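Local coordinates for CoA-binding domain-containing protein (Thermus thermophilus, PDB 1IUK) that probably binds coenzyme A through a Rossmann-like domain, although its precise cellular role is unknown, at residues V98-G103 with P107-A112; R34-Q39 with R124-E129. All blocks are in the same frame, centred on the assembly; numbering follows the deposited sequence.

Contact 1: residues V98-G103 with P107-A112; sequences VWLQSG and PEFEKA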
ATOM      1  N   VAL A  98       1.572   6.919  -1.211  1.00 12.86           N
ATOM      2  CA  VAL A  98       0.966   5.883  -2.048  1.00 12.61           C
ATOM      3  C   VAL A  98       2.085   5.154  -2.773  1.00 12.04           C
ATOM      4  O   VAL A  98       2.921   5.760  -3.441  1.00 12.98           O
ATOM      5  CB  VAL A  98      -0.034   6.466  -3.075  1.00 12.91           C
ATOM      6  CG1 VAL A  98      -0.429   5.399  -4.097  1.00  8.41           C
ATOM      7  CG2 VAL A  98      -1.268   6.953  -2.338  1.00 11.95           C
ATOM      8  N   TRP A  99       2.089   3.836  -2.619  1.00 13.05           N
ATOM      9  CA  TRP A  99       3.117   2.980  -3.204  1.00 12.88           C
ATOM     10  C   TRP A  99       2.513   2.040  -4.241  1.00 12.09           C
ATOM     11  O   TRP A  99       1.789   1.110  -3.881  1.00 13.65           O
ATOM     12  CB  TRP A  99       3.763   2.148  -2.080  1.00 14.56           C
ATOM     13  CG  TRP A  99       5.009   1.397  -2.469  1.00 15.43           C
ATOM     14  CD1 TRP A  99       5.090   0.277  -3.256  1.00 16.90           C
ATOM     15  CD2 TRP A  99       6.356   1.739  -2.116  1.00 16.98           C
ATOM     16  NE1 TRP A  99       6.403  -0.092  -3.418  1.00 16.20           N
ATOM     17  CE2 TRP A  99       7.202   0.787  -2.730  1.00 17.82           C
ATOM     18  CE3 TRP A  99       6.932   2.760  -1.341  1.00 15.37           C
ATOM     19  CZ2 TRP A  99       8.598   0.827  -2.595  1.00 17.18           C
ATOM     20  CZ3 TRP A  99       8.323   2.800  -1.207  1.00 19.67           C
ATOM     21  CH2 TRP A  99       9.137   1.837  -1.834  1.00 16.00           C
ATOM     22  N   LEU A 100       2.795   2.280  -5.516  1.00 11.71           N
ATOM     23  CA  LEU A 100       2.271   1.401  -6.557  1.00 13.46           C
ATOM     24  C   LEU A 100       3.262   0.254  -6.746  1.00 14.11           C
ATOM     25  O   LEU A 100       4.435   0.481  -7.073  1.00 13.17           O
ATOM     26  CB  LEU A 100       2.107   2.160  -7.872  1.00 15.00           C
ATOM     27  CG  LEU A 100       1.201   3.395  -7.808  1.00 14.34           C
ATOM     28  CD1 LEU A 100       1.040   3.961  -9.225  1.00 17.13           C
ATOM     29  CD2 LEU A 100      -0.158   3.031  -7.181  1.00 13.22           C
ATOM     30  N   GLN A 101       2.787  -0.970  -6.540  1.00 14.84           N
ATOM     31  CA  GLN A 101       3.644  -2.143  -6.668  1.00 15.34           C
ATOM     32  C   GLN A 101       4.163  -2.394  -8.089  1.00 17.19           C
ATOM     33  O   GLN A 101       3.772  -1.720  -9.038  1.00 16.11           O
ATOM     34  CB  GLN A 101       2.908  -3.363  -6.122  1.00 12.50           C
ATOM     35  CG  GLN A 101       2.869  -3.390  -4.597  1.00 12.89           C
ATOM     36  CD  GLN A 101       4.215  -3.788  -3.991  1.00 16.10           C
ATOM     37  OE1 GLN A 101       4.863  -4.732  -4.455  1.00 20.15           O
ATOM     38  NE2 GLN A 101       4.636  -3.074  -2.955  1.00 10.28           N
ATOM     39  N   SER A 102       5.067  -3.361  -8.219  1.00 20.05           N
ATOM     40  CA  SER A 102       5.670  -3.713  -9.505  1.00 20.18           C
ATOM     41  C   SER A 102       4.688  -3.890 -10.665  1.00 16.61           C
ATOM     42  O   SER A 102       3.641  -4.527 -10.523  1.00 17.03           O
ATOM     43  CB  SER A 102       6.495  -4.993  -9.344  1.00 24.92           C
ATOM     44  OG  SER A 102       7.531  -4.801  -8.394  1.00 31.66           O
ATOM     45  N   GLY A 103       5.043  -3.324 -11.813  1.00 18.24           N
ATOM     46  CA  GLY A 103       4.199  -3.427 -12.993  1.00 20.40           C
ATOM     47  C   GLY A 103       2.946  -2.565 -12.963  1.00 22.80           C
ATOM     48  O   GLY A 103       2.025  -2.774 -13.755  1.00 22.17           O
ATOM     49  N   PRO A 107      -0.350   7.339 -15.231  1.00 30.46           N
ATOM     50  CA  PRO A 107      -0.141   8.780 -15.374  1.00 31.51           C
ATOM     51  C   PRO A 107      -1.205   9.668 -14.740  1.00 29.69           C
ATOM     52  O   PRO A 107      -0.893  10.507 -13.891  1.00 27.49           O
ATOM     53  CB  PRO A 107      -0.063   8.968 -16.881  1.00 33.78           C
ATOM     54  CG  PRO A 107       0.566   7.706 -17.350  1.00 33.44           C
ATOM     55  CD  PRO A 107       0.047   6.618 -16.454  1.00 30.77           C
ATOM     56  N   GLU A 108      -2.457   9.490 -15.153  1.00 29.56           N
ATOM     57  CA  GLU A 108      -3.521  10.314 -14.608  1.00 29.47           C
ATOM     58  C   GLU A 108      -3.675  10.078 -13.115  1.00 29.04           C
ATOM     59  O   GLU A 108      -3.764  11.027 -12.335  1.00 30.37           O
ATOM     60  CB  GLU A 108      -4.852  10.033 -15.318  1.00 32.09           C
ATOM     61  CG  GLU A 108      -6.073  10.485 -14.512  1.00 36.01           C
ATOM     62  CD  GLU A 108      -7.258  10.881 -15.371  1.00 38.96           C
ATOM     63  OE1 GLU A 108      -7.419  10.306 -16.469  1.00 39.34           O
ATOM     64  OE2 GLU A 108      -8.034  11.768 -14.944  1.00 39.93           O
ATOM     65  N   PHE A 109      -3.716   8.811 -12.716  1.00 26.85           N
ATOM     66  CA  PHE A 109      -3.872   8.472 -11.306  1.00 23.10           C
ATOM     67  C   PHE A 109      -2.736   9.070 -10.489  1.00 21.35           C
ATOM     68  O   PHE A 109      -2.954   9.612  -9.406  1.00 21.37           O
ATOM     69  CB  PHE A 109      -3.893   6.950 -11.141  1.00 22.27           C
ATOM     70  CG  PHE A 109      -4.104   6.491  -9.729  1.00 20.29           C
ATOM     71  CD1 PHE A 109      -5.389   6.410  -9.194  1.00 18.25           C
ATOM     72  CD2 PHE A 109      -3.014   6.124  -8.930  1.00 18.37           C
ATOM     73  CE1 PHE A 109      -5.592   5.971  -7.880  1.00 19.81           C
ATOM     74  CE2 PHE A 109      -3.208   5.686  -7.616  1.00 11.94           C
ATOM     75  CZ  PHE A 109      -4.497   5.608  -7.088  1.00 17.97           C
ATOM     76  N   GLU A 110      -1.523   8.976 -11.019  1.00 21.92           N
ATOM     77  CA  GLU A 110      -0.352   9.495 -10.328  1.00 22.80           C
ATOM     78  C   GLU A 110      -0.372  11.011 -10.278  1.00 24.73           C
ATOM     79  O   GLU A 110      -0.008  11.611  -9.266  1.00 26.44           O
ATOM     80  CB  GLU A 110       0.914   9.001 -11.020  1.00 23.01           C
ATOM     81  CG  GLU A 110       1.124   7.491 -10.864  1.00 25.24           C
ATOM     82  CD  GLU A 110       2.273   6.973 -11.695  1.00 23.35           C
ATOM     83  OE1 GLU A 110       3.358   7.590 -11.639  1.00 28.69           O
ATOM     84  OE2 GLU A 110       2.095   5.961 -12.408  1.00 22.92           O
ATOM     85  N   LYS A 111      -0.808  11.629 -11.373  1.00 27.42           N
ATOM     86  CA  LYS A 111      -0.885  13.079 -11.437  1.00 27.76           C
ATOM     87  C   LYS A 111      -1.923  13.594 -10.451  1.00 26.33           C
ATOM     88  O   LYS A 111      -1.703  14.612  -9.803  1.00 27.30           O
ATOM     89  CB  LYS A 111      -1.242  13.547 -12.850  1.00 31.41           C
ATOM     90  CG  LYS A 111      -1.356  15.072 -12.986  1.00 39.19           C
ATOM     91  CD  LYS A 111      -2.407  15.483 -14.030  1.00 42.73           C
ATOM     92  CE  LYS A 111      -2.338  16.977 -14.358  1.00 45.48           C
ATOM     93  NZ  LYS A 111      -0.930  17.486 -14.414  1.00 45.36           N
ATOM     94  N   ALA A 112      -3.048  12.893 -10.326  1.00 23.26           N
ATOM     95  CA  ALA A 112      -4.094  13.321  -9.399  1.00 22.70           C
ATOM     96  C   ALA A 112      -3.615  13.296  -7.956  1.00 22.60           C
ATOM     97  O   ALA A 112      -3.975  14.163  -7.154  1.00 21.57           O
ATOM     98  CB  ALA A 112      -5.334  12.451  -9.546  1.00 21.81           C
TER

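Contact 2: residues R34-Q39 with R124-E129; sequences RYLREQ and RCLMVE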
ATOM      1  N   ARG A  34       3.082  -9.914   4.204  1.00 18.63           N
ATOM      2  CA  ARG A  34       3.545 -10.842   5.223  1.00 21.01           C
ATOM      3  C   ARG A  34       4.912 -10.388   5.738  1.00 18.05           C
ATOM      4  O   ARG A  34       5.151 -10.318   6.948  1.00 18.48           O
ATOM      5  CB  ARG A  34       3.655 -12.243   4.625  1.00 22.77           C
ATOM      6  CG  ARG A  34       3.074 -13.331   5.489  1.00 28.58           C
ATOM      7  CD  ARG A  34       3.713 -14.671   5.162  1.00 28.01           C
ATOM      8  NE  ARG A  34       3.843 -15.499   6.353  1.00 30.95           N
ATOM      9  CZ  ARG A  34       4.993 -15.998   6.791  1.00 31.53           C
ATOM     10  NH1 ARG A  34       6.120 -15.751   6.128  1.00 30.24           N
ATOM     11  NH2 ARG A  34       5.016 -16.741   7.895  1.00 33.82           N
ATOM     12  N   TYR A  35       5.806 -10.085   4.806  1.00 15.97           N
ATOM     13  CA  TYR A  35       7.140  -9.615   5.147  1.00 19.34           C
ATOM     14  C   TYR A  35       7.066  -8.331   5.976  1.00 22.58           C
ATOM     15  O   TYR A  35       7.769  -8.175   6.982  1.00 21.72           O
ATOM     16  CB  TYR A  35       7.935  -9.330   3.877  1.00 20.32           C
ATOM     17  CG  TYR A  35       9.193  -8.519   4.115  1.00 25.37           C
ATOM     18  CD1 TYR A  35       9.174  -7.131   4.038  1.00 24.10           C
ATOM     19  CD2 TYR A  35      10.409  -9.147   4.413  1.00 26.44           C
ATOM     20  CE1 TYR A  35      10.331  -6.384   4.252  1.00 28.59           C
ATOM     21  CE2 TYR A  35      11.572  -8.410   4.630  1.00 26.30           C
ATOM     22  CZ  TYR A  35      11.529  -7.029   4.546  1.00 29.07           C
ATOM     23  OH  TYR A  35      12.675  -6.285   4.735  1.00 25.83           O
ATOM     24  N   LEU A  36       6.211  -7.411   5.530  1.00 19.96           N
ATOM     25  CA  LEU A  36       6.039  -6.117   6.183  1.00 18.37           C
ATOM     26  C   LEU A  36       5.592  -6.243   7.625  1.00 18.90           C
ATOM     27  O   LEU A  36       6.087  -5.525   8.493  1.00 21.08           O
ATOM     28  CB  LEU A  36       5.024  -5.278   5.406  1.00 16.50           C
ATOM     29  CG  LEU A  36       5.502  -4.246   4.378  1.00 20.56           C
ATOM     30  CD1 LEU A  36       6.970  -4.381   4.043  1.00 22.80           C
ATOM     31  CD2 LEU A  36       4.652  -4.387   3.134  1.00 17.21           C
ATOM     32  N   ARG A  37       4.652  -7.144   7.885  1.00 17.07           N
ATOM     33  CA  ARG A  37       4.163  -7.351   9.240  1.00 19.81           C
ATOM     34  C   ARG A  37       5.311  -7.817  10.138  1.00 22.77           C
ATOM     35  O   ARG A  37       5.380  -7.462  11.313  1.00 22.36           O
ATOM     36  CB  ARG A  37       3.048  -8.387   9.241  1.00 16.99           C
ATOM     37  CG  ARG A  37       2.385  -8.597  10.584  1.00 22.86           C
ATOM     38  CD  ARG A  37       1.596  -9.901  10.565  1.00 26.90           C
ATOM     39  NE  ARG A  37       0.687 -10.036  11.701  1.00 31.52           N
ATOM     40  CZ  ARG A  37      -0.103 -11.089  11.904  1.00 29.07           C
ATOM     41  NH1 ARG A  37      -0.096 -12.102  11.043  1.00 28.16           N
ATOM     42  NH2 ARG A  37      -0.901 -11.126  12.967  1.00 26.60           N
ATOM     43  N   GLU A  38       6.207  -8.616   9.568  1.00 26.58           N
ATOM     44  CA  GLU A  38       7.361  -9.125  10.299  1.00 27.77           C
ATOM     45  C   GLU A  38       8.275  -7.968  10.681  1.00 28.75           C
ATOM     46  O   GLU A  38       8.856  -7.957  11.771  1.00 29.79           O
ATOM     47  CB  GLU A  38       8.138 -10.103   9.429  1.00 26.63           C
ATOM     48  CG  GLU A  38       7.385 -11.367   9.104  1.00 29.05           C
ATOM     49  CD  GLU A  38       8.248 -12.363   8.356  1.00 29.34           C
ATOM     50  OE1 GLU A  38       7.905 -13.563   8.349  1.00 33.55           O
ATOM     51  OE2 GLU A  38       9.275 -11.952   7.773  1.00 32.85           O
ATOM     52  N   GLN A  39       8.398  -6.997   9.779  1.00 25.73           N
ATOM     53  CA  GLN A  39       9.247  -5.838  10.019  1.00 23.33           C
ATOM     54  C   GLN A  39       8.638  -4.827  10.986  1.00 22.52           C
ATOM     55  O   GLN A  39       9.103  -3.689  11.075  1.00 25.58           O
ATOM     56  CB  GLN A  39       9.586  -5.162   8.696  1.00 23.63           C
ATOM     57  CG  GLN A  39      10.090  -6.123   7.635  1.00 29.68           C
ATOM     58  CD  GLN A  39      10.988  -7.198   8.210  1.00 35.65           C
ATOM     59  OE1 GLN A  39      12.127  -6.929   8.586  1.00 35.91           O
ATOM     60  NE2 GLN A  39      10.476  -8.426   8.283  1.00 38.74           N
ATOM     61  N   ARG A 124       7.656  -0.276  -7.895  1.00 26.09           N
ATOM     62  CA  ARG A 124       8.721  -0.780  -7.031  1.00 25.97           C
ATOM     63  C   ARG A 124       8.079  -1.769  -6.070  1.00 22.56           C
ATOM     64  O   ARG A 124       6.909  -1.638  -5.730  1.00 22.71           O
ATOM     65  CB  ARG A 124       9.371   0.357  -6.241  1.00 25.98           C
ATOM     66  CG  ARG A 124      10.353   1.185  -7.043  1.00 29.99           C
ATOM     67  CD  ARG A 124      11.465   1.729  -6.159  1.00 39.73           C
ATOM     68  NE  ARG A 124      11.178   3.072  -5.647  1.00 47.42           N
ATOM     69  CZ  ARG A 124      12.076   3.878  -5.076  1.00 52.05           C
ATOM     70  NH1 ARG A 124      13.341   3.490  -4.932  1.00 53.71           N
ATOM     71  NH2 ARG A 124      11.714   5.084  -4.652  1.00 53.29           N
ATOM     72  N   CYS A 125       8.835  -2.778  -5.654  1.00 22.50           N
ATOM     73  CA  CYS A 125       8.319  -3.754  -4.710  1.00 21.48           C
ATOM     74  C   CYS A 125       8.706  -3.255  -3.325  1.00 20.18           C
ATOM     75  O   CYS A 125       9.891  -3.145  -3.013  1.00 20.62           O
ATOM     76  CB  CYS A 125       8.934  -5.136  -4.954  1.00 22.42           C
ATOM     77  SG  CYS A 125       8.254  -6.417  -3.871  1.00 26.63           S
ATOM     78  N   LEU A 126       7.706  -2.949  -2.501  1.00 17.96           N
ATOM     79  CA  LEU A 126       7.958  -2.439  -1.162  1.00 17.60           C
ATOM     80  C   LEU A 126       8.864  -3.361  -0.323  1.00 20.04           C
ATOM     81  O   LEU A 126       9.710  -2.876   0.439  1.00 19.59           O
ATOM     82  CB  LEU A 126       6.626  -2.186  -0.436  1.00 15.58           C
ATOM     83  CG  LEU A 126       6.677  -1.482   0.930  1.00 15.53           C
ATOM     84  CD1 LEU A 126       7.677  -0.330   0.908  1.00 12.15           C
ATOM     85  CD2 LEU A 126       5.279  -0.984   1.292  1.00 11.93           C
ATOM     86  N   MET A 127       8.694  -4.675  -0.451  1.00 19.82           N
ATOM     87  CA  MET A 127       9.529  -5.613   0.310  1.00 22.59           C
ATOM     88  C   MET A 127      10.984  -5.462  -0.103  1.00 22.23           C
ATOM     89  O   MET A 127      11.880  -5.302   0.734  1.00 22.30           O
ATOM     90  CB  MET A 127       9.107  -7.058   0.059  1.00 23.34           C
ATOM     91  CG  MET A 127      10.066  -8.084   0.687  1.00 24.51           C
ATOM     92  SD  MET A 127       9.373  -9.737   0.598  1.00 26.99           S
ATOM     93  CE  MET A 127       9.246  -9.901  -1.208  1.00 24.02           C
ATOM     94  N   VAL A 128      11.208  -5.519  -1.410  1.00 22.51           N
ATOM     95  CA  VAL A 128      12.541  -5.395  -1.955  1.00 22.58           C
ATOM     96  C   VAL A 128      13.165  -4.087  -1.506  1.00 25.50           C
ATOM     97  O   VAL A 128      14.288  -4.074  -1.000  1.00 25.34           O
ATOM     98  CB  VAL A 128      12.498  -5.455  -3.479  1.00 22.99           C
ATOM     99  CG1 VAL A 128      13.790  -4.927  -4.064  1.00 24.64           C
ATOM    100  CG2 VAL A 128      12.232  -6.889  -3.921  1.00 19.97           C
ATOM    101  N   GLU A 129      12.427  -2.991  -1.672  1.00 24.11           N
ATOM    102  CA  GLU A 129      12.920  -1.671  -1.293  1.00 21.72           C
ATOM    103  C   GLU A 129      13.205  -1.562   0.195  1.00 20.34           C
ATOM    104  O   GLU A 129      14.175  -0.913   0.602  1.00 20.79           O
ATOM    105  CB  GLU A 129      11.917  -0.602  -1.710  1.00 25.03           C
ATOM    106  CG  GLU A 129      11.917  -0.327  -3.214  1.00 30.00           C
ATOM    107  CD  GLU A 129      13.322  -0.223  -3.795  1.00 33.24           C
ATOM    108  OE1 GLU A 129      13.628  -0.949  -4.764  1.00 33.63           O
ATOM    109  OE2 GLU A 129      14.120   0.589  -3.283  1.00 34.82           O
TER

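Contact 1: residues V98-G103 with P107-A112
Glu110 has both carboxylate oxygens engaged beside Leu100: OE2 accepts the backbone N-H of His106, and OE1 forms a salt bridge with Arg105, so the loop leading into the helix fixes how the group is turned. The aliphatic part of Glu110 rests on a methyl, with Leu100 CD1 3.9 Å from Glu110 CG and also 3.9 Å from Glu110 OE2. CG of Glu110 stands anti to its own carbonyl carbon (chi1 -68°) and the chain runs out extended, which carries its end nearer the strand than the direction of CB alone would. Strand 98-100 and helix 107-115 are the first two elements of a beta-alpha-beta crossover that returns to strand 120-122; the axes of strand 98-100 and helical segment 107-112 run nearly antiparallel, at 164°, with a closest approach of 11.2 Å. Between them Leu100 and Phe109 supply most of the buried surface, the Phe109 ring swinging toward the sheet with CG opposite the backbone N (chi1 -178°). Phe109 CE2 meets Leu100 CD2 obliquely at 4.1 Å. Val98 CG1 approaches the same CE2 of Phe109 at the ring edge, a looser 4.5 Å.

Contact 2: residues R34-Q39 with R124-E129
Met127 lies over one face of the Tyr35 ring in a Met-aromatic contact that joins helix 28-38 to helix 126-134, two helices on one face of the Rossmann-like sheet. Met127 CG makes a CH-pi contact 3.7 Å from the centroid of the Tyr35 ring and 17° off the normal. Met127 SD reaches the ring obliquely and lies 3.6 Å from Tyr35 CB. The thioether chain runs extended as far as the sulfur (chi2 170°), which carries SD alongside the root of the ring. Deeper in the interface, Leu36 and Leu126 meet at about a right angle, with Leu36 CD2 3.9 Å from Leu126 CD2, while Leu36 CD1 sits in plane at the Tyr35 ring edge. On the ring face opposite Met127 lies Gln39 CG, 3.4 Å above the plane, so the ring is sandwiched. The Tyr35 hydroxyl is hydrogen-bonded to His130 ND1. With the ring cut back to an alanine here, Met127 would probably lose the aromatic face it rests on and His130 ND1 its hydroxyl partner, opening a gap between the helices. Gln39 in turn is held by its amide: OE1 bonds to Arg135, and NE2 donates to Tyr35 O at 3.0 Å (N-H...O angle 156°), a carbonyl that also accepts Gln39 N at 3.1 Å.

Overall arrangement
The two contacts lie 18 Å apart, centre to centre, on opposite faces of one parallel five-stranded sheet. Helix 107-115 of contact 1 covers one face; helices 28-38 and 126-134 of contact 2 cover the other. Along the chain contact 1 is nested inside the loop that contact 2 closes, so helix 28-38 meets the last helix of the chain with 84 residues between the two segments. Strand 98-100 links them: Trp99 packs on helix 126-134, where Trp99 NE1 lies 2.8 Å from Arg124 O, a probable hydrogen bond, while its ring packs on Glu129. Together they describe the three-layer alpha-beta-alpha build of the CoA-binding domain.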